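Local coordinates for protein copper-containing nitrite reductase (Thermus scotoductus, PDB 6HBE) that probably reduces nitrite to nitric oxide with electrons from cytochrome c, as a homotrimeric three-domain copper enzyme, at residues V39-F44 and V311-L316. Sequence-based numbering, arbitrary orientation.
Sequences VYLRGF and VDPYGL
Val311 lies beside Leu41 as a parallel edge pairing in the mixed sheet of a cupredoxin domain, where strand 309-311 lines up along strand 39-46. Two nearly straight backbone bonds define the register: Val311 N to Tyr40 O (2.7 Å) and Arg42 N to Val311 O (2.9 Å). With CG anti to the backbone N (chi1 175°), Leu41 lays CD1 against Val311 CG1 at 3.7 Å, both side chains on one sheet face. After Val311 the pairing ends: Pro313 CD rests 3.5 Å from Arg42 O, while Arg42 runs its CD past Asp312 OD2, the guanidinium and carboxylate planes 52° apart and no salt bridge formed. The other oxygen, Asp312 OD1, accepts a weak bond from Tyr314 N within the turn. Pro313 CG sits over the centre of one face of the Tyr314 ring, whose hydroxyl bonds to Ala124 O. Replacing Tyr314 by an alanine would probably leave Ala124 O without this donor and open a gap beside Phe44 CE2, next to the type 1 copper site, where Phe44 stacks on the copper ligand His125. The Phe44 and Tyr314 rings are inclined at 41°, with Phe44 CE2 meeting Tyr314 CE2 at 3.7 Å.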
ATOM      1  N   VAL C  39      -9.222  -9.154 -22.908  1.00 21.77           N
ATOM      2  CA  VAL C  39      -8.457  -8.062 -22.240  1.00 22.90           C
ATOM      3  C   VAL C  39      -6.965  -8.199 -22.556  1.00 22.45           C
ATOM      4  O   VAL C  39      -6.327  -9.187 -22.178  1.00 22.11           O
ATOM      5  CB  VAL C  39      -8.662  -8.062 -20.709  1.00 24.27           C
ATOM      6  CG1 VAL C  39      -7.851  -6.933 -20.046  1.00 24.16           C
ATOM      7  CG2 VAL C  39     -10.144  -7.904 -20.387  1.00 24.52           C
ATOM      8  N   TYR C  40      -6.423  -7.212 -23.280  1.00 22.40           N
ATOM      9  CA  TYR C  40      -5.051  -7.234 -23.759  1.00 23.13           C
ATOM     10  C   TYR C  40      -4.196  -6.172 -23.096  1.00 23.41           C
ATOM     11  O   TYR C  40      -4.669  -5.077 -22.888  1.00 26.59           O
ATOM     12  CB  TYR C  40      -5.011  -7.042 -25.283  1.00 24.37           C
ATOM     13  CG  TYR C  40      -5.730  -8.154 -25.979  1.00 25.90           C
ATOM     14  CD1 TYR C  40      -7.110  -8.091 -26.158  1.00 28.08           C
ATOM     15  CD2 TYR C  40      -5.056  -9.289 -26.415  1.00 29.35           C
ATOM     16  CE1 TYR C  40      -7.801  -9.119 -26.778  1.00 29.59           C
ATOM     17  CE2 TYR C  40      -5.742 -10.330 -27.041  1.00 30.84           C
ATOM     18  CZ  TYR C  40      -7.121 -10.216 -27.223  1.00 30.68           C
ATOM     19  OH  TYR C  40      -7.848 -11.219 -27.830  1.00 37.29           O
ATOM     20  N   LEU C  41      -2.943  -6.520 -22.784  1.00 22.31           N
ATOM     21  CA  LEU C  41      -1.968  -5.659 -22.122  1.00 23.54           C
ATOM     22  C   LEU C  41      -0.735  -5.466 -23.001  1.00 23.88           C
ATOM     23  O   LEU C  41      -0.071  -6.449 -23.353  1.00 25.23           O
ATOM     24  CB  LEU C  41      -1.511  -6.347 -20.806  1.00 24.03           C
ATOM     25  CG  LEU C  41      -0.406  -5.683 -19.985  1.00 24.66           C
ATOM     26  CD1 LEU C  41      -0.839  -4.316 -19.495  1.00 25.65           C
ATOM     27  CD2 LEU C  41       0.008  -6.555 -18.802  1.00 26.44           C
ATOM     28  N   ARG C  42      -0.398  -4.218 -23.314  1.00 24.75           N
ATOM     29  CA  ARG C  42       0.844  -3.895 -24.044  1.00 25.53           C
ATOM     30  C   ARG C  42       1.965  -3.664 -23.072  1.00 25.93           C
ATOM     31  O   ARG C  42       1.772  -2.998 -22.056  1.00 29.15           O
ATOM     32  CB  ARG C  42       0.694  -2.623 -24.884  1.00 28.61           C
ATOM     33  CG  ARG C  42      -0.352  -2.693 -25.988  1.00 33.22           C
ATOM     34  CD  ARG C  42      -0.086  -1.637 -27.052  1.00 36.24           C
ATOM     35  NE  ARG C  42      -1.342  -1.241 -27.660  1.00 42.77           N
ATOM     36  CZ  ARG C  42      -1.801  -1.612 -28.857  1.00 48.71           C
ATOM     37  NH1 ARG C  42      -3.000  -1.153 -29.240  1.00 50.78           N
ATOM     38  NH2 ARG C  42      -1.099  -2.402 -29.688  1.00 49.42           N
ATOM     39  N   GLY C  43       3.147  -4.167 -23.408  1.00 25.03           N
ATOM     40  CA  GLY C  43       4.335  -3.979 -22.595  1.00 25.62           C
ATOM     41  C   GLY C  43       5.603  -4.490 -23.240  1.00 25.06           C
ATOM     42  O   GLY C  43       5.741  -4.471 -24.455  1.00 25.49           O
ATOM     43  N   PHE C  44       6.545  -4.918 -22.410  1.00 24.83           N
ATOM     44  CA  PHE C  44       7.807  -5.495 -22.844  1.00 25.06           C
ATOM     45  C   PHE C  44       7.918  -6.915 -22.290  1.00 24.93           C
ATOM     46  O   PHE C  44       7.383  -7.200 -21.206  1.00 23.27           O
ATOM     47  CB  PHE C  44       8.999  -4.693 -22.310  1.00 25.70           C
ATOM     48  CG  PHE C  44       9.062  -3.247 -22.775  1.00 26.58           C
ATOM     49  CD1 PHE C  44       9.234  -2.940 -24.131  1.00 27.48           C
ATOM     50  CD2 PHE C  44       9.024  -2.187 -21.851  1.00 27.50           C
ATOM     51  CE1 PHE C  44       9.301  -1.613 -24.572  1.00 28.05           C
ATOM     52  CE2 PHE C  44       9.096  -0.854 -22.286  1.00 27.47           C
ATOM     53  CZ  PHE C  44       9.230  -0.570 -23.644  1.00 28.16           C
ATOM     54  N   VAL C 311      -5.034  -2.410 -22.329  1.00 23.69           N
ATOM     55  CA  VAL C 311      -4.338  -1.738 -21.234  1.00 24.20           C
ATOM     56  C   VAL C 311      -2.921  -1.430 -21.741  1.00 23.49           C
ATOM     57  O   VAL C 311      -2.302  -2.289 -22.375  1.00 22.40           O
ATOM     58  CB  VAL C 311      -4.250  -2.668 -19.993  1.00 24.23           C
ATOM     59  CG1 VAL C 311      -3.555  -1.960 -18.829  1.00 24.02           C
ATOM     60  CG2 VAL C 311      -5.642  -3.172 -19.582  1.00 23.38           C
ATOM     61  N   ASP C 312      -2.434  -0.210 -21.488  1.00 22.28           N
ATOM     62  CA  ASP C 312      -1.076   0.181 -21.847  1.00 23.32           C
ATOM     63  C   ASP C 312      -0.555   1.221 -20.855  1.00 21.62           C
ATOM     64  O   ASP C 312      -0.973   2.365 -20.907  1.00 20.67           O
ATOM     65  CB  ASP C 312      -1.057   0.744 -23.285  1.00 25.47           C
ATOM     66  CG  ASP C 312       0.349   1.098 -23.777  1.00 27.57           C
ATOM     67  OD1 ASP C 312       1.365   1.068 -23.023  1.00 26.77           O
ATOM     68  OD2 ASP C 312       0.456   1.369 -24.974  1.00 31.52           O
ATOM     69  N   PRO C 313       0.378   0.836 -19.963  1.00 21.37           N
ATOM     70  CA  PRO C 313       0.778   1.823 -18.973  1.00 22.42           C
ATOM     71  C   PRO C 313       1.452   3.079 -19.566  1.00 23.69           C
ATOM     72  O   PRO C 313       1.210   4.185 -19.068  1.00 24.19           O
ATOM     73  CB  PRO C 313       1.752   1.044 -18.080  1.00 22.97           C
ATOM     74  CG  PRO C 313       2.231  -0.085 -18.918  1.00 22.26           C
ATOM     75  CD  PRO C 313       1.095  -0.445 -19.792  1.00 22.30           C
ATOM     76  N   TYR C 314       2.233   2.891 -20.626  1.00 23.43           N
ATOM     77  CA  TYR C 314       3.042   3.952 -21.242  1.00 23.19           C
ATOM     78  C   TYR C 314       2.312   4.819 -22.300  1.00 23.91           C
ATOM     79  O   TYR C 314       2.675   5.974 -22.507  1.00 23.38           O
ATOM     80  CB  TYR C 314       4.222   3.337 -21.926  1.00 23.97           C
ATOM     81  CG  TYR C 314       5.012   2.299 -21.123  1.00 23.97           C
ATOM     82  CD1 TYR C 314       5.653   2.631 -19.944  1.00 22.95           C
ATOM     83  CD2 TYR C 314       5.101   0.983 -21.564  1.00 23.28           C
ATOM     84  CE1 TYR C 314       6.393   1.687 -19.250  1.00 22.01           C
ATOM     85  CE2 TYR C 314       5.846   0.045 -20.882  1.00 22.50           C
ATOM     86  CZ  TYR C 314       6.479   0.392 -19.738  1.00 22.11           C
ATOM     87  OH  TYR C 314       7.224  -0.566 -19.075  1.00 22.10           O
ATOM     88  N   GLY C 315       1.315   4.258 -22.966  1.00 27.04           N
ATOM     89  CA  GLY C 315       0.736   4.842 -24.198  1.00 28.26           C
ATOM     90  C   GLY C 315      -0.766   4.917 -24.169  1.00 28.67           C
ATOM     91  O   GLY C 315      -1.366   4.983 -23.098  1.00 27.22           O
ATOM     92  N   LEU C 316      -1.385   4.925 -25.352  1.00 30.05           N
ATOM     93  CA  LEU C 316      -2.825   5.084 -25.465  1.00 29.63           C
ATOM     94  C   LEU C 316      -3.530   3.744 -25.172  1.00 30.59           C
ATOM     95  O   LEU C 316      -3.136   2.693 -25.679  1.00 32.07           O
ATOM     96  CB  LEU C 316      -3.197   5.591 -26.867  1.00 31.64           C
ATOM     97  CG  LEU C 316      -2.546   6.913 -27.314  1.00 33.95           C
ATOM     98  CD1 LEU C 316      -3.000   7.260 -28.737  1.00 35.79           C
ATOM     99  CD2 LEU C 316      -2.859   8.070 -26.369  1.00 33.60           C
TER